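Local structure of PDZ domain protein (4L8N) at residues T306-G311 against G425-T430; E343-H348 against F411-Y416. The protein is of unknown function but binds magnesium and combines N- and C-terminal PDZ domains with a DUF4136 domain. One frame throughout, in Å; residues are numbered along the deposited sequence.

The chain runs along strand 298-309, whose end, 306-311, opens the loop of interaction 1. It then runs through strand 341-345 and its turn, 343-348, passes helices 354-367 and 395-402, and returns in segment 411-416, closing interaction 2. Segment 425-430 follows and closes interaction 1, so the second loop is nested inside the first. The centres of the contacts lie about 9 Å apart. The contacts touch through two probable hydrogen bonds: L414 O meets N308 N at 2.7 Å, and T430 O meets G346 N at 2.8 Å between neighbouring strands. Together they tie a long connecting loop to strands 298-309, 341-345 and 429-435 of one mixed sheet.

Interaction 1 of 2, residues T306-G311 against G425-T430; sequences TYNYTG and GNNACT
N308 and N427 grip each other through a reciprocal pair of amide hydrogen bonds. ND2 of N308 gives a hydrogen to OD1 of N427 at 3.0 Å, and ND2 of N427 returns one to OD1 of N308 at 3.1 Å. The side chains arrive from opposite directions, but the amide planes are turned 47° apart, so the closed ring of two bonds is twisted instead of flat. Each acceptor lies near the plane of the amide that donates to it, but each donor is tilted from the carbonyl plane it meets; ND2 of N427 lies 35° out of the carbonyl plane of N308. The two acceptors, OD1 of N308 and OD1 of N427, lie 3.4 Å apart without bonding. N427 reaches across with CG anti to its backbone N (chi1 -164°), which carries the amide toward strand 298-309 although its CB does not point there.

This pairing belongs to what is probably the C-terminal PDZ domain. It spans from the end of strand 298-309 to the loop leading into strand 429-435; strand 438-456 lies between these two strands in the sheet, and the backbones at N308 and N427 remain 8.7 Å apart between CA atoms.

The main outside partner of ND2 of N308 is the backbone O of Y413, a hydrogen bond that probably fixes which end of the amide is nitrogen and is consistent with the orientation of N427. The backbone of N308 pairs with L414 of the same loop.

Beyond the amides little meets: SG of C429 stays 4.5 Å from ND2 of N308, a loose approach. Y416 packs on both asparagines while F417 packs on N308.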
loop_
_atom_site.group_PDB
_atom_site.type_symbol
_atom_site.label_atom_id
_atom_site.label_comp_id
_atom_site.label_asym_id
_atom_site.label_seq_id
_atom_site.Cartn_x
_atom_site.Cartn_y
_atom_site.Cartn_z
ATOM N N THR A 306 10.870 23.230 25.502
ATOM C CA THR A 306 11.069 24.626 25.835
ATOM C C THR A 306 11.311 24.691 27.322
ATOM O O THR A 306 10.518 24.171 28.085
ATOM C CB THR A 306 9.901 25.517 25.392
ATOM O OG1 THR A 306 9.702 25.366 23.988
ATOM C CG2 THR A 306 10.142 26.998 25.710
ATOM N N TYR A 307 12.402 25.327 27.737
ATOM C CA TYR A 307 12.704 25.495 29.149
ATOM C C TYR A 307 13.421 26.808 29.397
ATOM O O TYR A 307 13.985 27.382 28.467
ATOM C CB TYR A 307 13.519 24.302 29.696
ATOM C CG TYR A 307 14.909 24.122 29.112
ATOM C CD1 TYR A 307 15.105 23.397 27.940
ATOM C CD2 TYR A 307 16.038 24.560 29.799
ATOM C CE1 TYR A 307 16.378 23.205 27.409
ATOM C CE2 TYR A 307 17.322 24.332 29.302
ATOM C CZ TYR A 307 17.486 23.666 28.097
ATOM O OH TYR A 307 18.740 23.437 27.583
ATOM N N ASN A 308 13.387 27.288 30.656
ATOM C CA ASN A 308 14.147 28.467 31.104
ATOM C C ASN A 308 15.578 28.009 31.325
ATOM O O ASN A 308 15.821 27.100 32.140
ATOM C CB ASN A 308 13.574 29.087 32.392
ATOM C CG ASN A 308 12.486 30.121 32.232
ATOM O OD1 ASN A 308 12.290 30.758 31.187
ATOM N ND2 ASN A 308 11.789 30.353 33.316
ATOM N N TYR A 309 16.510 28.598 30.558
ATOM C CA TYR A 309 17.924 28.296 30.604
ATOM C C TYR A 309 18.716 29.367 31.367
ATOM O O TYR A 309 18.620 30.557 31.047
ATOM C CB TYR A 309 18.447 28.168 29.173
ATOM C CG TYR A 309 19.953 28.040 29.069
ATOM C CD1 TYR A 309 20.591 26.839 29.363
ATOM C CD2 TYR A 309 20.737 29.114 28.655
ATOM C CE1 TYR A 309 21.973 26.713 29.264
ATOM C CE2 TYR A 309 22.116 28.993 28.532
ATOM C CZ TYR A 309 22.731 27.790 28.845
ATOM O OH TYR A 309 24.090 27.648 28.717
ATOM N N THR A 310 19.530 28.925 32.345
ATOM C CA THR A 310 20.432 29.768 33.140
ATOM C C THR A 310 21.901 29.345 32.869
ATOM O O THR A 310 22.799 30.175 32.915
ATOM C CB THR A 310 20.112 29.715 34.638
ATOM O OG1 THR A 310 20.539 28.457 35.160
ATOM C CG2 THR A 310 18.643 29.984 34.963
ATOM N N GLY A 311 22.125 28.065 32.602
ATOM C CA GLY A 311 23.452 27.533 32.325
ATOM C C GLY A 311 24.054 26.742 33.462
ATOM O O GLY A 311 25.191 26.297 33.346
ATOM N N GLY A 425 3.710 38.221 36.222
ATOM C CA GLY A 425 4.282 38.633 34.935
ATOM C C GLY A 425 5.779 38.895 34.972
ATOM O O GLY A 425 6.270 39.867 34.372
ATOM N N ASN A 426 6.513 38.021 35.681
ATOM C CA ASN A 426 7.939 38.169 35.862
ATOM C C ASN A 426 8.651 36.828 35.765
ATOM O O ASN A 426 8.624 36.020 36.710
ATOM C CB ASN A 426 8.216 38.842 37.211
ATOM C CG ASN A 426 9.671 39.078 37.482
ATOM O OD1 ASN A 426 10.410 39.589 36.626
ATOM N ND2 ASN A 426 10.104 38.693 38.680
ATOM N N ASN A 427 9.325 36.625 34.613
ATOM C CA ASN A 427 10.091 35.420 34.315
ATOM C C ASN A 427 11.475 35.436 35.010
ATOM O O ASN A 427 12.132 34.410 35.045
ATOM C CB ASN A 427 10.225 35.229 32.801
ATOM C CG ASN A 427 10.662 33.839 32.382
ATOM O OD1 ASN A 427 10.197 32.828 32.910
ATOM N ND2 ASN A 427 11.590 33.757 31.437
ATOM N N ALA A 428 11.877 36.552 35.627
ATOM C CA ALA A 428 13.151 36.641 36.348
ATOM C C ALA A 428 13.104 35.832 37.662
ATOM O O ALA A 428 12.188 35.994 38.472
ATOM C CB ALA A 428 13.493 38.088 36.621
ATOM N N CYS A 429 14.083 34.933 37.845
ATOM C CA CYS A 429 14.163 34.015 38.988
ATOM C C CYS A 429 15.220 34.474 39.963
ATOM O O CYS A 429 16.279 34.950 39.556
ATOM C CB CYS A 429 14.428 32.587 38.512
ATOM S SG CYS A 429 13.400 32.065 37.102
ATOM N N THR A 430 14.924 34.337 41.257
ATOM C CA THR A 430 15.821 34.729 42.339
ATOM C C THR A 430 16.613 33.520 42.775
ATOM O O THR A 430 16.036 32.500 43.147
ATOM C CB THR A 430 15.021 35.357 43.499
ATOM O OG1 THR A 430 14.402 36.563 43.044
ATOM C CG2 THR A 430 15.878 35.655 44.709
#

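Interaction 2 of 2, residues E343-H348 against F411-Y416; sequences EKIGRH and FSYLYY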
loop_
_atom_site.group_PDB
_atom_site.type_symbol
_atom_site.label_atom_id
_atom_site.label_comp_id
_atom_site.label_asym_id
_atom_site.label_seq_id
_atom_site.Cartn_x
_atom_site.Cartn_y
_atom_site.Cartn_z
ATOM N N GLU A 343 20.915 27.935 48.060
ATOM C CA GLU A 343 20.077 27.869 49.255
ATOM C C GLU A 343 18.636 27.710 48.783
ATOM O O GLU A 343 17.974 26.733 49.142
ATOM C CB GLU A 343 20.269 29.112 50.154
ATOM C CG GLU A 343 21.669 29.240 50.740
ATOM C CD GLU A 343 21.885 30.455 51.617
ATOM O OE1 GLU A 343 22.136 31.553 51.069
ATOM O OE2 GLU A 343 21.788 30.309 52.857
ATOM N N LYS A 344 18.183 28.622 47.899
ATOM C CA LYS A 344 16.843 28.536 47.335
ATOM C C LYS A 344 16.733 29.190 45.937
ATOM O O LYS A 344 17.541 30.052 45.568
ATOM C CB LYS A 344 15.785 29.115 48.307
ATOM C CG LYS A 344 15.851 30.599 48.645
ATOM C CD LYS A 344 14.813 30.916 49.732
ATOM C CE LYS A 344 14.769 32.371 50.136
ATOM N NZ LYS A 344 13.938 33.190 49.211
ATOM N N ILE A 345 15.740 28.715 45.150
ATOM C CA ILE A 345 15.342 29.256 43.842
ATOM C C ILE A 345 13.921 29.793 44.070
ATOM O O ILE A 345 12.980 29.027 44.319
ATOM C CB ILE A 345 15.451 28.287 42.618
ATOM C CG1 ILE A 345 16.766 27.465 42.636
ATOM C CG2 ILE A 345 15.270 29.079 41.296
ATOM C CD1 ILE A 345 16.839 26.306 41.675
ATOM N N GLY A 346 13.814 31.110 44.063
ATOM C CA GLY A 346 12.573 31.799 44.363
ATOM C C GLY A 346 12.315 31.692 45.853
ATOM O O GLY A 346 13.101 32.207 46.663
ATOM N N ARG A 347 11.252 30.958 46.223
ATOM C CA ARG A 347 10.915 30.752 47.627
ATOM C C ARG A 347 11.038 29.269 47.994
ATOM O O ARG A 347 10.589 28.858 49.067
ATOM C CB ARG A 347 9.510 31.324 47.956
ATOM C CG ARG A 347 8.390 31.010 46.959
ATOM C CD ARG A 347 7.048 31.542 47.445
ATOM N NE ARG A 347 6.795 32.931 47.036
ATOM C CZ ARG A 347 5.829 33.708 47.533
ATOM N NH1 ARG A 347 5.027 33.254 48.492
ATOM N NH2 ARG A 347 5.666 34.946 47.084
ATOM N N HIS A 348 11.697 28.478 47.135
ATOM C CA HIS A 348 11.815 27.037 47.357
ATOM C C HIS A 348 13.230 26.588 47.661
ATOM O O HIS A 348 14.129 26.745 46.829
ATOM C CB HIS A 348 11.278 26.252 46.156
ATOM C CG HIS A 348 9.913 26.671 45.724
ATOM N ND1 HIS A 348 8.812 26.496 46.540
ATOM C CD2 HIS A 348 9.514 27.230 44.559
ATOM C CE1 HIS A 348 7.784 26.972 45.860
ATOM N NE2 HIS A 348 8.156 27.416 44.657
ATOM N N PHE A 411 12.730 23.096 41.114
ATOM C CA PHE A 411 13.069 23.010 39.705
ATOM C C PHE A 411 11.952 23.519 38.793
ATOM O O PHE A 411 12.182 23.648 37.589
ATOM C CB PHE A 411 13.478 21.585 39.336
ATOM C CG PHE A 411 14.780 21.124 39.962
ATOM C CD1 PHE A 411 16.005 21.616 39.512
ATOM C CD2 PHE A 411 14.784 20.169 40.974
ATOM C CE1 PHE A 411 17.203 21.185 40.087
ATOM C CE2 PHE A 411 15.991 19.720 41.533
ATOM C CZ PHE A 411 17.189 20.233 41.082
ATOM N N SER A 412 10.797 23.901 39.339
ATOM C CA SER A 412 9.684 24.429 38.516
ATOM C C SER A 412 10.064 25.750 37.784
ATOM O O SER A 412 9.344 26.159 36.880
ATOM C CB SER A 412 8.411 24.629 39.348
ATOM O OG SER A 412 8.552 25.714 40.253
ATOM N N TYR A 413 11.192 26.386 38.160
ATOM C CA TYR A 413 11.738 27.607 37.549
ATOM C C TYR A 413 12.010 27.362 36.046
ATOM O O TYR A 413 11.945 28.290 35.241
ATOM C CB TYR A 413 13.023 28.071 38.292
ATOM C CG TYR A 413 14.309 27.368 37.882
ATOM C CD1 TYR A 413 15.082 27.842 36.823
ATOM C CD2 TYR A 413 14.761 26.239 38.566
ATOM C CE1 TYR A 413 16.250 27.186 36.427
ATOM C CE2 TYR A 413 15.927 25.575 38.179
ATOM C CZ TYR A 413 16.673 26.059 37.114
ATOM O OH TYR A 413 17.835 25.431 36.746
ATOM N N LEU A 414 12.305 26.103 35.685
ATOM C CA LEU A 414 12.530 25.673 34.314
ATOM C C LEU A 414 11.330 25.984 33.443
ATOM O O LEU A 414 11.501 26.161 32.230
ATOM C CB LEU A 414 12.833 24.166 34.267
ATOM C CG LEU A 414 14.186 23.745 34.871
ATOM C CD1 LEU A 414 14.176 22.285 35.224
ATOM C CD2 LEU A 414 15.358 24.103 33.962
ATOM N N TYR A 415 10.117 26.090 34.061
ATOM C CA TYR A 415 8.884 26.376 33.327
ATOM C C TYR A 415 8.204 27.666 33.823
ATOM O O TYR A 415 7.005 27.833 33.644
ATOM C CB TYR A 415 7.935 25.161 33.391
ATOM C CG TYR A 415 8.464 23.957 32.636
ATOM C CD1 TYR A 415 8.609 23.986 31.250
ATOM C CD2 TYR A 415 8.917 22.823 33.314
ATOM C CE1 TYR A 415 9.120 22.891 30.551
ATOM C CE2 TYR A 415 9.444 21.727 32.626
ATOM C CZ TYR A 415 9.518 21.758 31.241
ATOM O OH TYR A 415 9.988 20.682 30.531
ATOM N N TYR A 416 8.990 28.624 34.340
ATOM C CA TYR A 416 8.470 29.888 34.866
ATOM C C TYR A 416 7.908 30.841 33.808
ATOM O O TYR A 416 7.289 31.845 34.179
ATOM C CB TYR A 416 9.518 30.601 35.708
ATOM C CG TYR A 416 9.196 30.476 37.170
ATOM C CD1 TYR A 416 8.721 29.273 37.699
ATOM C CD2 TYR A 416 9.267 31.578 38.015
ATOM C CE1 TYR A 416 8.355 29.163 39.039
ATOM C CE2 TYR A 416 8.864 31.492 39.352
ATOM C CZ TYR A 416 8.448 30.272 39.868
ATOM O OH TYR A 416 8.114 30.159 41.193
#
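A type II' beta turn from I345 to H348, at the tip of the hairpin formed by strands 341-345 and 348-349, sets I345 against Y413 of the 3-10 segment 412-414 and H348 near Y416 just after it. G346 takes the second position of the beta turn, where its positive phi of 73° suits a residue lacking a side chain. The turn is closed by backbone bonds from I345 N to H348 O at 3.0 Å and from H348 N to I345 O at 3.1 Å. From the strand just before the turn, K344 NZ curls back to G346 O at 2.9 Å, in the carbonyl plane.

The apolar part is I345 on Y413. CD1 of I345 rests 3.7 Å from CE2 of Y413, approaching the ring obliquely, while CG2 of I345 lies 3.9 Å from CB of Y413. Both branches are thus used, one at the ring and one at its root. Y413 has its CG lodged between the backbone N and carbonyl carbon (chi1 82°), which swings the ring alongside the isoleucine; L414 CG packs over one ring face, and the hydroxyl is bonded to E107 and Y314. Cutting this isoleucine back to an alanine is likely to open a gap beside the Y413 ring, which would lose both the CD1 and the CG2 contact.

The polar part is indirect. Y416 OH comes to the edge of the H348 ring, near its plane, but NE2 of H348 is 4.4 Å from it. Both instead bond to OE1 of Q403, and the Q403 amide nitrogen bonds to OG of S412. Sharing one amide oxygen, the hydroxyl and the imidazole are both likely to donate to it, consistent with a hydrogen on NE2 of H348, if the Q403 amide is placed correctly.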